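Local coordinates for protein enterotoxin SEN variant (Staphylococcus aureus, PDB 6KRY) that is a staphylococcal enterotoxin of the superantigen family and probably acts, as its relatives do, by joining MHC class II molecules to T-cell receptors, at residues A[7-12]-A[171-176]; A[46-51]-A[71-76]; A[111-116]-A[141-146]. All coordinates share one frame; numbering follows the deposited sequence.

Overall arrangement
The three contacts sample both domains of the two-domain superantigen fold. Contact 1 ties the N-terminal segment 7-12 to strand 173-180 of the beta-grasp domain. Contact 2 lies in the OB-fold domain, where helix 70-76 rests on strand 47-55; its centre is about 34 Å from that of contact 1, on the opposite side of the chain's centre. Contact 3 joins the start of strand 114-127 to 141-146, with its centre about 18 Å from contact 2 and about 32 Å from contact 1. Its nearest atoms come to about 7 Å from those of either other contact, without touching, and contacts 1 and 3 both reach the five-stranded beta-grasp sheet.

Contact 1 (A[7-12]-A[171-176]); sequences LKKKSD and IQKGCI
Gln172 receives the N-terminal segment with both of its oxygens, one from the backbone and one from the side chain, at a classic beta bulge where Gln172 and Lys173 both face Tyr225 of the beta-grasp sheet. Lys10 N donates to Gln172 O at 2.7 Å, a nearly straight bond (164° at the hydrogen). Gln172 OE1 is gripped from two directions. Ser11 N lies in the carbonyl plane on a lone pair, 3.0 Å from Gln172 OE1, while Lys9 NZ, also 3.0 Å from Gln172 OE1, sits above that plane; Ser11 OG adds a weak third bond. The Gln172 chain is bent at chi2 (-59°), which turns the amide toward the start of the 3-10 segment 10-12, and Gln172 NE2 is held by Gly169 O.

Beside this polar knot, the extended Lys173 chain runs along the backbone of 7-8, its CE 3.4 Å from Leu7 O, and ends in a bond from NZ to Lys4 O. Leu7 points at the sheet and sets CD2 3.9 Å from Cys175 CB, within an apolar patch that Tyr189 and Tyr225 extend.

Farther out, the fully extended chain of Lys10 carries NZ to the carbonyl of Asn165, its strongest partner; Ile163 O and Thr168 O are also bonded, and a water shares the same ammonium. That water accepts a hydrogen bond from Lys10 NZ and donates one to Ile171 O. A second water accepts from Gly174 N and donates to Lys8 O at 2.6 Å.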
ATOM      1  N   LEU A   7       2.273 -18.636   8.558  1.00 17.05           N
ATOM      2  CA  LEU A   7       1.809 -17.268   8.785  1.00 17.06           C
ATOM      3  C   LEU A   7       2.188 -16.833  10.195  1.00 18.17           C
ATOM      4  O   LEU A   7       2.156 -17.644  11.112  1.00 15.32           O
ATOM      5  CB  LEU A   7       0.300 -17.201   8.609  1.00 16.29           C
ATOM      6  CG  LEU A   7      -0.206 -17.515   7.208  1.00 15.74           C
ATOM      7  CD1 LEU A   7      -1.713 -17.535   7.253  1.00 16.61           C
ATOM      8  CD2 LEU A   7       0.312 -16.494   6.193  1.00 17.48           C
ATOM      9  N   LYS A   8       2.546 -15.562  10.347  1.00 17.19           N
ATOM     10  CA  LYS A   8       2.910 -15.005  11.654  1.00 18.44           C
ATOM     11  C   LYS A   8       1.633 -14.753  12.471  1.00 16.59           C
ATOM     12  O   LYS A   8       0.530 -14.602  11.930  1.00 14.94           O
ATOM     13  CB  LYS A   8       3.675 -13.689  11.490  1.00 21.40           C
ATOM     14  CG  LYS A   8       4.905 -13.738  10.602  1.00 27.47           C
ATOM     15  CD  LYS A   8       6.078 -14.431  11.226  1.00 31.54           C
ATOM     16  CE  LYS A   8       7.260 -14.515  10.280  1.00 36.84           C
ATOM     17  NZ  LYS A   8       7.066 -15.575   9.256  1.00 40.10           N
ATOM     18  N   LYS A   9       1.812 -14.673  13.781  1.00 16.66           N
ATOM     19  CA  LYS A   9       0.727 -14.570  14.718  1.00 18.76           C
ATOM     20  C   LYS A   9       0.565 -13.114  15.189  1.00 18.46           C
ATOM     21  O   LYS A   9       1.545 -12.480  15.526  1.00 18.26           O
ATOM     22  CB  LYS A   9       1.047 -15.472  15.911  1.00 23.30           C
ATOM     23  CG  LYS A   9      -0.127 -16.271  16.428  1.00 31.09           C
ATOM     24  CD  LYS A   9       0.258 -17.378  17.382  1.00 36.13           C
ATOM     25  CE  LYS A   9      -0.458 -17.271  18.717  1.00 44.04           C
ATOM     26  NZ  LYS A   9      -1.866 -16.788  18.606  1.00 45.21           N
ATOM     27  N   LYS A  10      -0.676 -12.610  15.250  1.00 16.34           N
ATOM     28  CA  LYS A  10      -0.922 -11.277  15.788  1.00 17.25           C
ATOM     29  C   LYS A  10      -0.362 -11.107  17.219  1.00 18.18           C
ATOM     30  O   LYS A  10       0.167 -10.045  17.548  1.00 17.61           O
ATOM     31  CB  LYS A  10      -2.422 -10.974  15.820  1.00 17.29           C
ATOM     32  CG  LYS A  10      -2.754  -9.587  16.329  1.00 15.64           C
ATOM     33  CD  LYS A  10      -4.221  -9.318  16.361  1.00 16.49           C
ATOM     34  CE  LYS A  10      -4.535  -7.909  16.777  1.00 16.19           C
ATOM     35  NZ  LYS A  10      -5.971  -7.641  16.651  1.00 16.19           N
ATOM     36  N   SER A  11      -0.511 -12.123  18.070  1.00 19.89           N
ATOM     37  CA  SER A  11      -0.109 -12.032  19.483  1.00 22.10           C
ATOM     38  C   SER A  11       1.411 -11.925  19.643  1.00 22.91           C
ATOM     39  O   SER A  11       1.869 -11.611  20.709  1.00 24.34           O
ATOM     40  CB  SER A  11      -0.639 -13.173  20.264  1.00 22.69           C
ATOM     41  OG  SER A  11      -0.112 -14.385  19.767  1.00 23.19           O
ATOM     42  N   ASP A  12       2.194 -12.157  18.590  1.00 24.18           N
ATOM     43  CA  ASP A  12       3.663 -11.978  18.630  1.00 26.06           C
ATOM     44  C   ASP A  12       4.106 -10.564  18.224  1.00 23.53           C
ATOM     45  O   ASP A  12       5.323 -10.297  18.106  1.00 20.96           O
ATOM     46  CB  ASP A  12       4.357 -12.973  17.694  1.00 27.55           C
ATOM     47  CG  ASP A  12       4.338 -14.392  18.229  1.00 32.70           C
ATOM     48  OD1 ASP A  12       4.065 -14.561  19.438  1.00 34.44           O
ATOM     49  OD2 ASP A  12       4.572 -15.319  17.429  1.00 34.06           O
ATOM     50  N   ILE A 171      -9.049 -12.447  15.598  1.00 19.49           N
ATOM     51  CA  ILE A 171      -8.227 -12.826  14.398  1.00 18.91           C
ATOM     52  C   ILE A 171      -6.747 -12.900  14.795  1.00 15.95           C
ATOM     53  O   ILE A 171      -6.220 -11.909  15.272  1.00 15.77           O
ATOM     54  CB  ILE A 171      -8.461 -11.839  13.241  1.00 20.84           C
ATOM     55  CG1 ILE A 171      -9.941 -11.716  12.846  1.00 23.49           C
ATOM     56  CG2 ILE A 171      -7.591 -12.205  12.055  1.00 19.15           C
ATOM     57  CD1 ILE A 171     -10.579 -13.020  12.463  1.00 26.23           C
ATOM     58  N   GLN A 172      -6.088 -14.056  14.607  1.00 15.02           N
ATOM     59  CA  GLN A 172      -4.685 -14.228  14.994  1.00 15.46           C
ATOM     60  C   GLN A 172      -3.759 -14.332  13.792  1.00 13.82           C
ATOM     61  O   GLN A 172      -2.565 -14.074  13.928  1.00 12.30           O
ATOM     62  CB  GLN A 172      -4.490 -15.463  15.884  1.00 18.22           C
ATOM     63  CG  GLN A 172      -4.796 -15.196  17.354  1.00 21.39           C
ATOM     64  CD  GLN A 172      -3.933 -14.098  17.938  1.00 20.92           C
ATOM     65  OE1 GLN A 172      -2.716 -14.063  17.731  1.00 20.21           O
ATOM     66  NE2 GLN A 172      -4.574 -13.194  18.679  1.00 19.50           N
ATOM     67  N   LYS A 173      -4.277 -14.799  12.652  1.00 12.48           N
ATOM     68  CA  LYS A 173      -3.452 -14.949  11.486  1.00 13.58           C
ATOM     69  C   LYS A 173      -4.300 -14.568  10.264  1.00 12.93           C
ATOM     70  O   LYS A 173      -5.551 -14.606  10.294  1.00 13.83           O
ATOM     71  CB  LYS A 173      -2.931 -16.380  11.286  1.00 14.77           C
ATOM     72  CG  LYS A 173      -2.070 -16.952  12.417  1.00 16.06           C
ATOM     73  CD  LYS A 173      -1.485 -18.332  12.134  1.00 18.81           C
ATOM     74  CE  LYS A 173      -0.368 -18.703  13.098  1.00 19.12           C
ATOM     75  NZ  LYS A 173       0.156 -20.055  12.808  1.00 22.45           N
ATOM     76  N   GLY A 174      -3.605 -14.212   9.192  1.00 12.66           N
ATOM     77  CA  GLY A 174      -4.330 -13.909   7.979  1.00 13.07           C
ATOM     78  C   GLY A 174      -3.408 -13.582   6.836  1.00 12.64           C
ATOM     79  O   GLY A 174      -2.284 -13.135   7.019  1.00 11.51           O
ATOM     80  N   CYS A 175      -3.946 -13.709   5.625  1.00 12.42           N
ATOM     81  CA  CYS A 175      -3.183 -13.357   4.472  1.00 13.38           C
ATOM     82  C   CYS A 175      -4.114 -12.893   3.328  1.00 12.99           C
ATOM     83  O   CYS A 175      -5.318 -13.136   3.318  1.00 13.72           O
ATOM     84  CB  CYS A 175      -2.293 -14.500   4.042  1.00 14.14           C
ATOM     85  SG  CYS A 175      -3.222 -15.957   3.505  1.00 20.16           S
ATOM     86  N   ILE A 176      -3.492 -12.192   2.390  1.00 12.69           N
ATOM     87  CA  ILE A 176      -4.137 -11.604   1.241  1.00 13.16           C
ATOM     88  C   ILE A 176      -3.434 -12.125  -0.008  1.00 12.81           C
ATOM     89  O   ILE A 176      -2.266 -11.962  -0.175  1.00 11.40           O
ATOM     90  CB  ILE A 176      -4.152 -10.072   1.318  1.00 13.71           C
ATOM     91  CG1 ILE A 176      -4.825  -9.542   0.059  1.00 13.75           C
ATOM     92  CG2 ILE A 176      -2.768  -9.469   1.531  1.00 14.80           C
ATOM     93  CD1 ILE A 176      -5.101  -8.067   0.042  1.00 14.25           C
TER
HETATM   94  O   HOH W   1      -0.819 -14.244   9.691  1.00 15.24           O
HETATM   95  O   HOH W   2      -7.595  -9.888  16.202  1.00 24.57           O

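Contact 2 (A[46-51]-A[71-76]); sequences NTIILK and DLANQF
Ala73 of helix 70-76 presses its methyl group onto the start of strand 47-55, a helix-on-strand contact within the OB-fold domain. The contact with the backbone is the closest: Ala73 CB stands 3.8 Å from Asn46 C and 4.0 Å from Thr47 O, so the helix meets the bare main chain where the strand begins. The small side chain allows this approach, and Asn46 and Ala73 have CA atoms only 5.2 Å apart. Strand 47-50 and helix 71-76 run in roughly the same direction, their axes 35° apart and 8.1 Å at closest approach. On the strand side, Ile48 is tied to Val65 of strand 60-66 by backbone hydrogen bonding.

Apolar side-chain contacts come from Ile48, the strand residue aimed at the helix. Its two branches part company: CG2 lies 4.2 Å from Ala73 CB, whereas CD1 comes to 4.2 Å from Phe76 CB, one helical turn on. With chi1 at 67°, CG1 sits between the backbone N and the carbonyl carbon, and the extended chi2 then carries CD1 out toward Phe76. The Phe76 ring itself turns away from the strand to meet Ile81, Val107 and Ile109, and Ile81 also touches Ile48.

Polar bonding across the two segments is absent. The helix is therefore held against the strand here by van der Waals packing of apolar side chains and main chain.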
ATOM      1  N   ASN A  46      17.776   6.196  -6.314  1.00 13.47           N
ATOM      2  CA  ASN A  46      16.537   5.399  -6.303  1.00 13.81           C
ATOM      3  C   ASN A  46      15.343   6.205  -5.748  1.00 14.06           C
ATOM      4  O   ASN A  46      14.344   5.596  -5.407  1.00 13.21           O
ATOM      5  CB  ASN A  46      16.727   4.112  -5.492  1.00 15.06           C
ATOM      6  CG  ASN A  46      17.192   4.342  -4.063  1.00 16.76           C
ATOM      7  OD1 ASN A  46      17.405   5.465  -3.619  1.00 18.24           O
ATOM      8  ND2 ASN A  46      17.313   3.275  -3.295  1.00 21.12           N
ATOM      9  N   THR A  47      15.421   7.550  -5.731  1.00 12.33           N
ATOM     10  CA  THR A  47      14.358   8.427  -5.273  1.00 12.26           C
ATOM     11  C   THR A  47      13.993   9.428  -6.364  1.00 11.27           C
ATOM     12  O   THR A  47      14.769   9.681  -7.273  1.00 11.17           O
ATOM     13  CB  THR A  47      14.755   9.243  -4.038  1.00 12.78           C
ATOM     14  OG1 THR A  47      15.797  10.177  -4.393  1.00 11.89           O
ATOM     15  CG2 THR A  47      15.160   8.329  -2.894  1.00 13.55           C
ATOM     16  N   ILE A  48      12.774   9.960  -6.270  1.00 11.19           N
ATOM     17  CA  ILE A  48      12.355  11.132  -6.970  1.00 10.89           C
ATOM     18  C   ILE A  48      11.601  12.031  -5.984  1.00 11.00           C
ATOM     19  O   ILE A  48      11.007  11.563  -5.014  1.00 11.90           O
ATOM     20  CB  ILE A  48      11.483  10.771  -8.202  1.00 12.20           C
ATOM     21  CG1 ILE A  48      10.138  10.150  -7.810  1.00 12.56           C
ATOM     22  CG2 ILE A  48      12.231   9.887  -9.186  1.00 13.04           C
ATOM     23  CD1 ILE A  48       9.279   9.717  -8.990  1.00 12.86           C
ATOM     24  N   ILE A  49      11.701  13.354  -6.200  1.00 11.50           N
ATOM     25  CA  ILE A  49      11.116  14.330  -5.341  1.00 12.68           C
ATOM     26  C   ILE A  49      10.147  15.201  -6.129  1.00 12.38           C
ATOM     27  O   ILE A  49      10.454  15.717  -7.205  1.00 11.95           O
ATOM     28  CB  ILE A  49      12.201  15.145  -4.606  1.00 13.73           C
ATOM     29  CG1 ILE A  49      13.009  14.225  -3.680  1.00 15.32           C
ATOM     30  CG2 ILE A  49      11.580  16.299  -3.828  1.00 13.84           C
ATOM     31  CD1 ILE A  49      14.256  14.821  -3.163  1.00 16.40           C
ATOM     32  N   LEU A  50       8.954  15.340  -5.549  1.00 13.32           N
ATOM     33  CA  LEU A  50       7.843  16.114  -6.077  1.00 14.96           C
ATOM     34  C   LEU A  50       7.505  17.261  -5.132  1.00 15.75           C
ATOM     35  O   LEU A  50       7.423  17.064  -3.907  1.00 14.10           O
ATOM     36  CB  LEU A  50       6.612  15.229  -6.212  1.00 15.88           C
ATOM     37  CG  LEU A  50       6.757  14.102  -7.215  1.00 16.49           C
ATOM     38  CD1 LEU A  50       7.166  12.832  -6.502  1.00 17.51           C
ATOM     39  CD2 LEU A  50       5.474  13.934  -7.989  1.00 18.77           C
ATOM     40  N   LYS A  51       7.261  18.441  -5.721  1.00 15.89           N
ATOM     41  CA  LYS A  51       6.920  19.667  -4.983  1.00 17.37           C
ATOM     42  C   LYS A  51       5.403  19.851  -4.913  1.00 18.25           C
ATOM     43  O   LYS A  51       4.679  19.263  -5.671  1.00 17.49           O
ATOM     44  CB  LYS A  51       7.537  20.882  -5.673  1.00 20.00           C
ATOM     45  CG  LYS A  51       9.025  20.741  -5.943  1.00 21.91           C
ATOM     46  CD  LYS A  51       9.836  20.217  -4.757  1.00 23.50           C
ATOM     47  CE  LYS A  51      11.308  20.071  -5.087  1.00 24.20           C
ATOM     48  NZ  LYS A  51      12.032  21.337  -4.843  1.00 28.27           N
ATOM     49  N   ASP A  71      16.976   1.933 -11.545  1.00 18.42           N
ATOM     50  CA  ASP A  71      16.166   1.614 -12.721  1.00 19.96           C
ATOM     51  C   ASP A  71      14.715   2.105 -12.577  1.00 18.97           C
ATOM     52  O   ASP A  71      14.161   2.721 -13.514  1.00 15.54           O
ATOM     53  CB  ASP A  71      16.199   0.111 -12.989  1.00 26.64           C
ATOM     54  CG  ASP A  71      17.043  -0.208 -14.208  1.00 37.95           C
ATOM     55  OD1 ASP A  71      16.585   0.157 -15.343  1.00 44.93           O
ATOM     56  OD2 ASP A  71      18.145  -0.801 -14.026  1.00 42.03           O
ATOM     57  N   LEU A  72      14.089   1.849 -11.417  1.00 16.82           N
ATOM     58  CA  LEU A  72      12.689   2.257 -11.221  1.00 16.34           C
ATOM     59  C   LEU A  72      12.599   3.776 -11.191  1.00 16.76           C
ATOM     60  O   LEU A  72      11.731   4.392 -11.838  1.00 17.91           O
ATOM     61  CB  LEU A  72      12.117   1.658  -9.931  1.00 16.83           C
ATOM     62  CG  LEU A  72      11.573   0.241 -10.008  1.00 17.14           C
ATOM     63  CD1 LEU A  72      11.236  -0.280  -8.618  1.00 17.06           C
ATOM     64  CD2 LEU A  72      10.348   0.149 -10.911  1.00 16.89           C
ATOM     65  N   ALA A  73      13.498   4.436 -10.456  1.00 15.76           N
ATOM     66  CA  ALA A  73      13.451   5.880 -10.419  1.00 16.94           C
ATOM     67  C   ALA A  73      13.560   6.482 -11.844  1.00 16.34           C
ATOM     68  O   ALA A  73      12.834   7.397 -12.217  1.00 15.14           O
ATOM     69  CB  ALA A  73      14.531   6.380  -9.466  1.00 17.63           C
ATOM     70  N   ASN A  74      14.465   5.943 -12.663  1.00 17.04           N
ATOM     71  CA  ASN A  74      14.717   6.403 -14.032  1.00 16.94           C
ATOM     72  C   ASN A  74      13.476   6.235 -14.914  1.00 16.72           C
ATOM     73  O   ASN A  74      13.267   7.040 -15.789  1.00 18.02           O
ATOM     74  CB  ASN A  74      15.939   5.685 -14.612  1.00 17.67           C
ATOM     75  CG  ASN A  74      17.211   6.243 -14.019  1.00 20.24           C
ATOM     76  OD1 ASN A  74      17.198   7.307 -13.415  1.00 23.04           O
ATOM     77  ND2 ASN A  74      18.314   5.537 -14.172  1.00 24.09           N
ATOM     78  N   GLN A  75      12.661   5.218 -14.664  1.00 18.12           N
ATOM     79  CA  GLN A  75      11.433   4.999 -15.417  1.00 19.94           C
ATOM     80  C   GLN A  75      10.433   6.138 -15.175  1.00 18.65           C
ATOM     81  O   GLN A  75       9.595   6.429 -16.053  1.00 19.41           O
ATOM     82  CB  GLN A  75      10.737   3.707 -14.994  1.00 24.00           C
ATOM     83  CG  GLN A  75      11.493   2.441 -15.359  1.00 28.17           C
ATOM     84  CD  GLN A  75      10.627   1.256 -15.034  1.00 31.17           C
ATOM     85  OE1 GLN A  75       9.397   1.371 -14.985  1.00 34.64           O
ATOM     86  NE2 GLN A  75      11.265   0.118 -14.796  1.00 35.15           N
ATOM     87  N   PHE A  76      10.452   6.732 -13.970  1.00 16.12           N
ATOM     88  CA  PHE A  76       9.426   7.671 -13.567  1.00 14.45           C
ATOM     89  C   PHE A  76       9.913   9.118 -13.402  1.00 14.48           C
ATOM     90  O   PHE A  76       9.050  10.031 -13.460  1.00 13.26           O
ATOM     91  CB  PHE A  76       8.760   7.185 -12.281  1.00 13.89           C
ATOM     92  CG  PHE A  76       8.118   5.837 -12.452  1.00 13.85           C
ATOM     93  CD1 PHE A  76       7.058   5.674 -13.337  1.00 13.17           C
ATOM     94  CD2 PHE A  76       8.572   4.744 -11.734  1.00 13.87           C
ATOM     95  CE1 PHE A  76       6.489   4.416 -13.518  1.00 13.77           C
ATOM     96  CE2 PHE A  76       7.982   3.496 -11.899  1.00 14.57           C
ATOM     97  CZ  PHE A  76       6.933   3.342 -12.779  1.00 13.82           C
TER

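Contact 3 (A[111-116]-A[141-146]); sequences DGNQLD and KAKVTV
Asn113 carries this contact, meeting 141-143 with its backbone and its side chain together. The Asn113 carbonyl oxygen accepts from Ala142 N at 3.0 Å, with Lys141 CA making a CA-H...O contact to the same oxygen.

The Asn113 amide then docks on the backbone of Lys143 as a matched pair of bonds. Lys143 N donates a hydrogen bond to a lone pair of Asn113 OD1 at 2.8 Å, and Asn113 ND2 donates one to Lys143 O at 2.9 Å, almost straight (174°) and also on a lone pair. Because Lys143 O lies only 5° out of the Asn113 amide plane, the two bonds fix the rotation of the amide and settle which end is oxygen and which nitrogen. CG swings anti to the backbone N (chi1 -163°), a torsion that turns the amide toward Lys143. Alkyl groups lie close to both ends of the amide: Asn113 OD1 is 3.4 Å from Ala142 CB, and Asn113 ND2 is 3.6 Å from Lys141 CB.

Gln114 follows, paired with Lys141 as an antiparallel, non-hydrogen-bonded bridge. Their polar ends go to other partners: Gln114 NE2 to Asp82 and Tyr110 O, and Lys141 NZ to Glu148 in a salt bridge.

Leu115 closes the row by packing on the Lys141-Ala142 backbone and the Ala142 methyl. Its CD1 is 3.7 Å from Lys141 O, and its CD2 is 4.0 Å from Ala142 CB. Just beyond, Thr145 caps helix 146-161. The arrangement is that of a beta-grasp domain, where an antiparallel beta hairpin, here 114-127 with 130-139, leads into the helix packed against the sheet.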
ATOM      1  N   ASP A 111      -0.091   9.155 -18.247  1.00 15.44           N
ATOM      2  CA  ASP A 111      -0.561   9.287 -19.623  1.00 16.98           C
ATOM      3  C   ASP A 111      -0.964   7.905 -20.128  1.00 16.14           C
ATOM      4  O   ASP A 111      -0.175   6.998 -20.073  1.00 14.75           O
ATOM      5  CB  ASP A 111       0.518   9.899 -20.538  1.00 19.83           C
ATOM      6  CG  ASP A 111       0.766  11.341 -20.144  1.00 25.24           C
ATOM      7  OD1 ASP A 111      -0.202  12.141 -20.231  1.00 30.46           O
ATOM      8  OD2 ASP A 111       1.854  11.626 -19.632  1.00 31.30           O
ATOM      9  N   GLY A 112      -2.196   7.792 -20.662  1.00 14.33           N
ATOM     10  CA  GLY A 112      -2.641   6.580 -21.306  1.00 14.04           C
ATOM     11  C   GLY A 112      -3.128   5.523 -20.326  1.00 14.15           C
ATOM     12  O   GLY A 112      -3.472   4.412 -20.751  1.00 14.96           O
ATOM     13  N   ASN A 113      -3.128   5.831 -19.014  1.00 12.51           N
ATOM     14  CA  ASN A 113      -3.442   4.824 -17.996  1.00 12.29           C
ATOM     15  C   ASN A 113      -4.785   5.119 -17.316  1.00 12.60           C
ATOM     16  O   ASN A 113      -5.240   4.340 -16.434  1.00 12.06           O
ATOM     17  CB  ASN A 113      -2.369   4.767 -16.907  1.00 12.56           C
ATOM     18  CG  ASN A 113      -2.439   3.499 -16.085  1.00 12.90           C
ATOM     19  OD1 ASN A 113      -2.552   2.391 -16.651  1.00 12.26           O
ATOM     20  ND2 ASN A 113      -2.326   3.647 -14.767  1.00 11.29           N
ATOM     21  N   GLN A 114      -5.470   6.182 -17.745  1.00 12.38           N
ATOM     22  CA  GLN A 114      -6.675   6.578 -17.065  1.00 13.73           C
ATOM     23  C   GLN A 114      -7.904   5.903 -17.669  1.00 14.81           C
ATOM     24  O   GLN A 114      -8.248   6.186 -18.809  1.00 14.06           O
ATOM     25  CB  GLN A 114      -6.829   8.094 -17.166  1.00 15.33           C
ATOM     26  CG  GLN A 114      -5.581   8.866 -16.752  1.00 15.79           C
ATOM     27  CD  GLN A 114      -5.166   8.518 -15.346  1.00 17.52           C
ATOM     28  OE1 GLN A 114      -5.986   8.562 -14.417  1.00 19.71           O
ATOM     29  NE2 GLN A 114      -3.897   8.154 -15.170  1.00 15.71           N
ATOM     30  N   LEU A 115      -8.634   5.092 -16.883  1.00 14.62           N
ATOM     31  CA  LEU A 115      -9.871   4.430 -17.407  1.00 15.51           C
ATOM     32  C   LEU A 115     -11.042   5.418 -17.543  1.00 18.26           C
ATOM     33  O   LEU A 115     -11.135   6.436 -16.852  1.00 16.36           O
ATOM     34  CB  LEU A 115     -10.263   3.282 -16.482  1.00 15.06           C
ATOM     35  CG  LEU A 115      -9.204   2.192 -16.362  1.00 14.17           C
ATOM     36  CD1 LEU A 115      -9.587   1.257 -15.254  1.00 14.53           C
ATOM     37  CD2 LEU A 115      -9.034   1.446 -17.694  1.00 14.53           C
ATOM     38  N   ASP A 116     -11.978   5.075 -18.429  1.00 19.96           N
ATOM     39  CA  ASP A 116     -13.158   5.939 -18.663  1.00 25.67           C
ATOM     40  C   ASP A 116     -14.153   5.771 -17.505  1.00 28.25           C
ATOM     41  O   ASP A 116     -14.968   6.631 -17.256  1.00 26.24           O
ATOM     42  CB  ASP A 116     -13.799   5.671 -20.038  1.00 26.42           C
ATOM     43  CG  ASP A 116     -14.294   4.248 -20.305  1.00 29.75           C
ATOM     44  OD1 ASP A 116     -14.084   3.353 -19.462  1.00 31.24           O
ATOM     45  OD2 ASP A 116     -14.896   4.040 -21.387  1.00 38.15           O
ATOM     46  N   LYS A 141      -7.319   3.150 -12.741  1.00 12.98           N
ATOM     47  CA  LYS A 141      -6.033   2.923 -13.409  1.00 12.55           C
ATOM     48  C   LYS A 141      -6.021   1.569 -14.093  1.00 12.11           C
ATOM     49  O   LYS A 141      -6.450   0.595 -13.489  1.00 11.18           O
ATOM     50  CB  LYS A 141      -4.907   2.962 -12.383  1.00 13.83           C
ATOM     51  CG  LYS A 141      -4.874   4.241 -11.552  1.00 14.71           C
ATOM     52  CD  LYS A 141      -3.763   4.290 -10.521  1.00 15.25           C
ATOM     53  CE  LYS A 141      -3.727   5.647  -9.838  1.00 16.08           C
ATOM     54  NZ  LYS A 141      -3.103   5.606  -8.520  1.00 17.32           N
ATOM     55  N   ALA A 142      -5.530   1.532 -15.338  1.00 11.67           N
ATOM     56  CA  ALA A 142      -5.418   0.275 -16.104  1.00 11.86           C
ATOM     57  C   ALA A 142      -4.314  -0.600 -15.499  1.00 11.00           C
ATOM     58  O   ALA A 142      -4.514  -1.778 -15.247  1.00 13.07           O
ATOM     59  CB  ALA A 142      -5.188   0.539 -17.571  1.00 11.79           C
ATOM     60  N   LYS A 143      -3.151   0.018 -15.270  1.00 10.90           N
ATOM     61  CA  LYS A 143      -2.055  -0.485 -14.494  1.00 10.98           C
ATOM     62  C   LYS A 143      -2.136   0.152 -13.111  1.00 10.41           C
ATOM     63  O   LYS A 143      -2.149   1.374 -13.025  1.00  9.96           O
ATOM     64  CB  LYS A 143      -0.697  -0.104 -15.091  1.00 12.08           C
ATOM     65  CG  LYS A 143      -0.338  -0.806 -16.389  1.00 13.57           C
ATOM     66  CD  LYS A 143       1.104  -0.610 -16.762  1.00 15.16           C
ATOM     67  CE  LYS A 143       1.364  -1.294 -18.078  1.00 17.19           C
ATOM     68  NZ  LYS A 143       2.761  -1.126 -18.538  1.00 18.30           N
ATOM     69  N   VAL A 144      -2.114  -0.688 -12.067  1.00  8.68           N
ATOM     70  CA  VAL A 144      -2.335  -0.258 -10.678  1.00  8.70           C
ATOM     71  C   VAL A 144      -1.273  -0.920  -9.803  1.00  8.45           C
ATOM     72  O   VAL A 144      -0.860  -2.052 -10.073  1.00  7.99           O
ATOM     73  CB  VAL A 144      -3.774  -0.561 -10.210  1.00  8.50           C
ATOM     74  CG1 VAL A 144      -4.059  -2.050 -10.099  1.00  9.23           C
ATOM     75  CG2 VAL A 144      -4.133   0.115  -8.899  1.00  9.22           C
ATOM     76  N   THR A 145      -0.781  -0.195  -8.801  1.00  8.18           N
ATOM     77  CA  THR A 145       0.187  -0.828  -7.909  1.00  8.54           C
ATOM     78  C   THR A 145      -0.533  -1.786  -6.957  1.00  8.75           C
ATOM     79  O   THR A 145      -1.691  -1.566  -6.551  1.00  8.50           O
ATOM     80  CB  THR A 145       1.042   0.136  -7.093  1.00  8.62           C
ATOM     81  OG1 THR A 145       0.168   0.830  -6.208  1.00 10.61           O
ATOM     82  CG2 THR A 145       1.847   1.045  -8.006  1.00  8.69           C
ATOM     83  N   VAL A 146       0.185  -2.863  -6.625  1.00  8.20           N
ATOM     84  CA  VAL A 146      -0.295  -3.754  -5.602  1.00  9.06           C
ATOM     85  C   VAL A 146      -0.528  -2.953  -4.314  1.00  8.72           C
ATOM     86  O   VAL A 146      -1.499  -3.193  -3.571  1.00  8.73           O
ATOM     87  CB  VAL A 146       0.662  -4.957  -5.449  1.00  9.85           C
ATOM     88  CG1 VAL A 146       0.277  -5.819  -4.267  1.00 10.99           C
ATOM     89  CG2 VAL A 146       0.668  -5.813  -6.708  1.00 10.34           C
TER